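Local structure of kinase-associated protein B (Bacillus cereus, 1Y71) at residues 121-124 against 125-129; 7-10 against 11-14. The protein is of unknown function but is probably an accessory protein of the KapB family that associates with a kinase. All coordinates share one frame; numbering follows the deposited sequence.

Contact 1 of 2, residues 121-124 against 125-129; sequences LQQL and KKDYK
Gln-123 and Asp-127, one helical turn apart near the end of helix 112-127, lean together on its outer surface and join through their ends. NE2 of Gln-123 donates to OD1 of Asp-127 at 2.9 Å, with an N-H...O angle of 155°. The oxygen lies in the amide plane, yet the donor reaches the carboxylate from above its plane, and the two flat groups stand 49° apart. Two torsions bring the amide there: CG of Gln-123 is anti to the backbone N (chi1 -171°), and a bend at chi2 then turns the chain end towards the following turn. Lys-126 runs across the glutamine at about a right angle, its CB 4.0 Å from NE2 of Gln-123.

On the buried side Leu-124 meets Tyr-128 at an oblique angle. CD2 of the leucine is 4.0 Å from CZ of the tyrosine, and both leucine methyls approach the phenol oxygen from the same side, while CB of Leu-124 comes within 4.0 Å of the ring atom CE2 of Tyr-128. The hydroxyl itself is engaged elsewhere, hydrogen-bonding with His-45 NE2 and Ala-67 N; Leu-121, a turn earlier, packs on helix 91-104.

Backbone bonds from Lys-125, Asp-127 and Tyr-128 to the carbonyls four residues before continue the helical pattern; Tyr-128 N reaches Leu-124 O at 2.8 Å. Lys-129 then takes positive phi, and its N bonds to Lys-126 O at 3.1 Å, one of the two bonds back into the last turn that, with this phi, define a Schellman motif. The amide N-H would thus partly offset the charge of Asp-127 near the helix C-terminus, with Glu-64 close by, while the two bonds at Tyr-128 OH would fix its ring and tie the helix end to His-45 and Ala-67.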
loop_
_atom_site.group_PDB
_atom_site.type_symbol
_atom_site.label_atom_id
_atom_site.label_comp_id
_atom_site.label_asym_id
_atom_site.label_seq_id
_atom_site.Cartn_x
_atom_site.Cartn_y
_atom_site.Cartn_z
ATOM N N LEU B 121 23.649 0.091 7.591
ATOM C CA LEU B 121 22.264 0.573 7.520
ATOM C C LEU B 121 22.174 2.081 7.529
ATOM O O LEU B 121 21.313 2.650 6.863
ATOM C CB LEU B 121 21.396 -0.029 8.632
ATOM C CG LEU B 121 21.344 -1.572 8.658
ATOM C CD1 LEU B 121 20.895 -2.112 9.990
ATOM C CD2 LEU B 121 20.474 -2.103 7.519
ATOM N N GLN B 122 23.063 2.732 8.283
ATOM C CA GLN B 122 23.070 4.205 8.319
ATOM C C GLN B 122 23.320 4.781 6.913
ATOM O O GLN B 122 22.658 5.721 6.499
ATOM C CB GLN B 122 24.087 4.750 9.335
ATOM C CG GLN B 122 23.688 4.576 10.799
ATOM C CD GLN B 122 24.821 4.920 11.777
ATOM O OE1 GLN B 122 25.964 4.452 11.635
ATOM N NE2 GLN B 122 24.505 5.747 12.780
ATOM N N GLN B 123 24.254 4.190 6.182
ATOM C CA GLN B 123 24.522 4.603 4.810
ATOM C C GLN B 123 23.364 4.281 3.882
ATOM O O GLN B 123 22.977 5.126 3.052
ATOM C CB GLN B 123 25.792 3.943 4.261
ATOM C CG GLN B 123 26.244 4.506 2.900
ATOM C CD GLN B 123 26.365 6.026 2.906
ATOM O OE1 GLN B 123 26.929 6.604 3.833
ATOM N NE2 GLN B 123 25.813 6.683 1.875
ATOM N N LEU B 124 22.847 3.058 3.988
ATOM C CA LEU B 124 21.706 2.637 3.162
ATOM C C LEU B 124 20.548 3.629 3.279
ATOM O O LEU B 124 19.911 3.980 2.283
ATOM C CB LEU B 124 21.240 1.234 3.540
ATOM C CG LEU B 124 21.856 0.030 2.838
ATOM C CD1 LEU B 124 21.209 -1.199 3.380
ATOM C CD2 LEU B 124 21.666 0.115 1.317
ATOM N N LYS B 125 20.312 4.090 4.505
ATOM C CA LYS B 125 19.295 5.090 4.802
ATOM C C LYS B 125 19.503 6.363 3.960
ATOM O O LYS B 125 18.542 6.969 3.482
ATOM C CB LYS B 125 19.316 5.421 6.298
ATOM C CG LYS B 125 18.315 6.501 6.705
ATOM C CD LYS B 125 18.262 6.731 8.208
ATOM C CE LYS B 125 17.309 7.906 8.507
ATOM N NZ LYS B 125 16.670 7.820 9.860
ATOM N N LYS B 126 20.764 6.741 3.759
ATOM C CA LYS B 126 21.077 7.917 2.952
ATOM C C LYS B 126 20.886 7.596 1.475
ATOM O O LYS B 126 20.304 8.389 0.733
ATOM C CB LYS B 126 22.493 8.413 3.255
ATOM C CG LYS B 126 22.674 8.794 4.711
ATOM C CD LYS B 126 24.073 9.364 4.976
ATOM C CE LYS B 126 24.222 9.833 6.418
ATOM N NZ LYS B 126 25.654 10.000 6.782
ATOM N N ASP B 127 21.333 6.407 1.068
ATOM C CA ASP B 127 21.221 5.960 -0.314
ATOM C C ASP B 127 19.771 5.857 -0.804
ATOM O O ASP B 127 19.474 6.173 -1.955
ATOM C CB ASP B 127 21.921 4.623 -0.486
ATOM C CG ASP B 127 23.416 4.701 -0.193
ATOM O OD1 ASP B 127 23.965 5.824 -0.134
ATOM O OD2 ASP B 127 24.034 3.631 -0.031
ATOM N N TYR B 128 18.885 5.413 0.083
ATOM C CA TYR B 128 17.468 5.264 -0.228
ATOM C C TYR B 128 16.697 6.585 -0.355
ATOM O O TYR B 128 15.531 6.583 -0.786
ATOM C CB TYR B 128 16.793 4.478 0.874
ATOM C CG TYR B 128 17.151 3.005 0.961
ATOM C CD1 TYR B 128 17.374 2.243 -0.177
ATOM C CD2 TYR B 128 17.156 2.365 2.193
ATOM C CE1 TYR B 128 17.657 0.873 -0.080
ATOM C CE2 TYR B 128 17.425 0.997 2.300
ATOM C CZ TYR B 128 17.672 0.266 1.169
ATOM O OH TYR B 128 17.938 -1.076 1.312
ATOM N N LYS B 129 17.326 7.672 0.088
ATOM C CA LYS B 129 16.732 9.027 0.110
ATOM C C LYS B 129 15.888 9.310 1.357
ATOM O O LYS B 129 15.059 10.223 1.344
ATOM C CB LYS B 129 15.907 9.286 -1.156
ATOM C CG LYS B 129 16.619 10.077 -2.224
ATOM C CD LYS B 129 17.969 9.523 -2.630
ATOM C CE LYS B 129 18.800 10.624 -3.228
ATOM N NZ LYS B 129 20.185 10.198 -3.498
#

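Contact 2 of 2, residues 7-10 against 11-14; sequences TFEI and GEIV
A type II beta turn from Glu-9 to Glu-12 leads the N-terminal segment into strand 13-18, and Glu-12 secures it with both backbone and side chain. Its N donates to Glu-9 O at 2.9 Å, the closing bond of the turn, with the donor above the carbonyl plane. Gly-11 occupies the third position with positive phi, where a side chain would collide with the carbonyl oxygen of Ile-10.

The second link runs the other way. OE2 of Glu-12 accepts from Glu-9 N at 3.0 Å, on the anti side of the carboxylate and at an N-H...O angle of 148°. CG anti to the backbone N (chi1 175°) and an extended chain beyond it carry the carboxylate back across the mouth of the turn. Both main-chain polar groups of Glu-9 are thus held by one residue.

The other oxygen, OE1 of Glu-12, sits at the edge of the Phe-8 ring and in its plane, 3.3 Å from CD2; ring and carboxylate are nearly perpendicular, at 83°, which would probably let the oxygen face the slightly positive C-H rim of the ring. Lys-83 offers OE1 a long, weak ion pair as well. Over one face of the same ring lies CG1 of Val-14, 4.1 Å from Phe-8 CD2, and Tyr-35 adds an edge-to-face ring contact and a hydroxyl bonded to Phe-8 N.

Ile-10, at the second position of the turn, packs on Ile-10 of the second subunit, placing the bend at the dimer contact. Gly-11 and Glu-12 already pair with Val-27 of strand 21-31. Glycine at the third position and the Glu-12 N to Glu-9 O bond are characteristic of a type II turn, here feeding directly into an antiparallel sheet.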
loop_
_atom_site.group_PDB
_atom_site.type_symbol
_atom_site.label_atom_id
_atom_site.label_comp_id
_atom_site.label_asym_id
_atom_site.label_seq_id
_atom_site.Cartn_x
_atom_site.Cartn_y
_atom_site.Cartn_z
ATOM N N THR B 7 -1.708 -22.728 -2.238
ATOM C CA THR B 7 -1.847 -22.162 -3.631
ATOM C C THR B 7 -2.297 -20.670 -3.647
ATOM O O THR B 7 -3.091 -20.242 -2.813
ATOM C CB THR B 7 -2.760 -23.063 -4.512
ATOM O OG1 THR B 7 -2.156 -24.360 -4.618
ATOM C CG2 THR B 7 -2.920 -22.514 -5.925
ATOM N N PHE B 8 -1.779 -19.897 -4.592
ATOM C CA PHE B 8 -2.061 -18.460 -4.650
ATOM C C PHE B 8 -2.418 -18.056 -6.070
ATOM O O PHE B 8 -1.744 -18.467 -7.009
ATOM C CB PHE B 8 -0.844 -17.668 -4.162
ATOM C CG PHE B 8 -0.399 -18.025 -2.768
ATOM C CD1 PHE B 8 0.813 -18.664 -2.559
ATOM C CD2 PHE B 8 -1.189 -17.723 -1.666
ATOM C CE1 PHE B 8 1.229 -18.998 -1.262
ATOM C CE2 PHE B 8 -0.784 -18.051 -0.379
ATOM C CZ PHE B 8 0.419 -18.680 -0.175
ATOM N N GLU B 9 -3.482 -17.271 -6.233
ATOM C CA GLU B 9 -3.860 -16.806 -7.574
ATOM C C GLU B 9 -3.241 -15.458 -7.948
ATOM O O GLU B 9 -2.805 -14.689 -7.083
ATOM C CB GLU B 9 -5.382 -16.837 -7.792
ATOM C CG GLU B 9 -6.201 -15.887 -6.907
ATOM C CD GLU B 9 -7.698 -16.242 -6.868
ATOM O OE1 GLU B 9 -8.441 -15.938 -7.841
ATOM O OE2 GLU B 9 -8.126 -16.828 -5.842
ATOM N N ILE B 10 -3.145 -15.223 -9.253
ATOM C CA ILE B 10 -2.688 -13.950 -9.795
ATOM C C ILE B 10 -3.553 -12.823 -9.260
ATOM O O ILE B 10 -4.795 -12.891 -9.315
ATOM C CB ILE B 10 -2.690 -13.960 -11.339
ATOM C CG1 ILE B 10 -1.466 -14.716 -11.847
ATOM C CG2 ILE B 10 -2.690 -12.546 -11.904
ATOM C CD1 ILE B 10 -1.348 -14.754 -13.384
ATOM N N GLY B 11 -2.888 -11.791 -8.750
ATOM C CA GLY B 11 -3.582 -10.670 -8.152
ATOM C C GLY B 11 -3.614 -10.805 -6.641
ATOM O O GLY B 11 -3.895 -9.849 -5.932
ATOM N N GLU B 12 -3.327 -11.995 -6.135
ATOM C CA GLU B 12 -3.408 -12.205 -4.688
ATOM C C GLU B 12 -2.362 -11.380 -3.941
ATOM O O GLU B 12 -1.185 -11.382 -4.313
ATOM C CB GLU B 12 -3.296 -13.689 -4.370
ATOM C CG GLU B 12 -3.236 -14.014 -2.886
ATOM C CD GLU B 12 -3.722 -15.423 -2.586
ATOM O OE1 GLU B 12 -3.768 -15.764 -1.393
ATOM O OE2 GLU B 12 -4.061 -16.179 -3.530
ATOM N N ILE B 13 -2.797 -10.687 -2.888
ATOM C CA ILE B 13 -1.891 -9.968 -1.977
ATOM C C ILE B 13 -1.281 -10.937 -0.970
ATOM O O ILE B 13 -2.004 -11.702 -0.310
ATOM C CB ILE B 13 -2.588 -8.792 -1.245
ATOM C CG1 ILE B 13 -3.270 -7.873 -2.263
ATOM C CG2 ILE B 13 -1.573 -8.006 -0.410
ATOM C CD1 ILE B 13 -2.305 -7.366 -3.379
ATOM N N VAL B 14 0.049 -10.921 -0.880
ATOM C CA VAL B 14 0.797 -11.907 -0.073
ATOM C C VAL B 14 1.973 -11.244 0.643
ATOM O O VAL B 14 2.273 -10.102 0.385
ATOM C CB VAL B 14 1.332 -13.044 -0.972
ATOM C CG1 VAL B 14 0.151 -13.849 -1.611
ATOM C CG2 VAL B 14 2.297 -12.462 -2.056
#

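Overall arrangement
Contact 2 comes first along the chain, at residues 7-14, and contact 1 near its end, at 121-129. Their centres are about 31 Å apart, on opposite sides of the centre of the chain, and their nearest atoms are still about 18 Å from each other, so neither touches the other. Contact 2 belongs to the antiparallel sheet, at the entry to strand 13-18, which lies between 21-31 and 81-83, and reaches the second subunit; contact 1 lies on helix 112-127, where Leu-121 and Lys-125 pack on helix 91-104, and no other chain of the assembly touches its two segments. With the protein's function unknown, neither contact can be assigned to an active site.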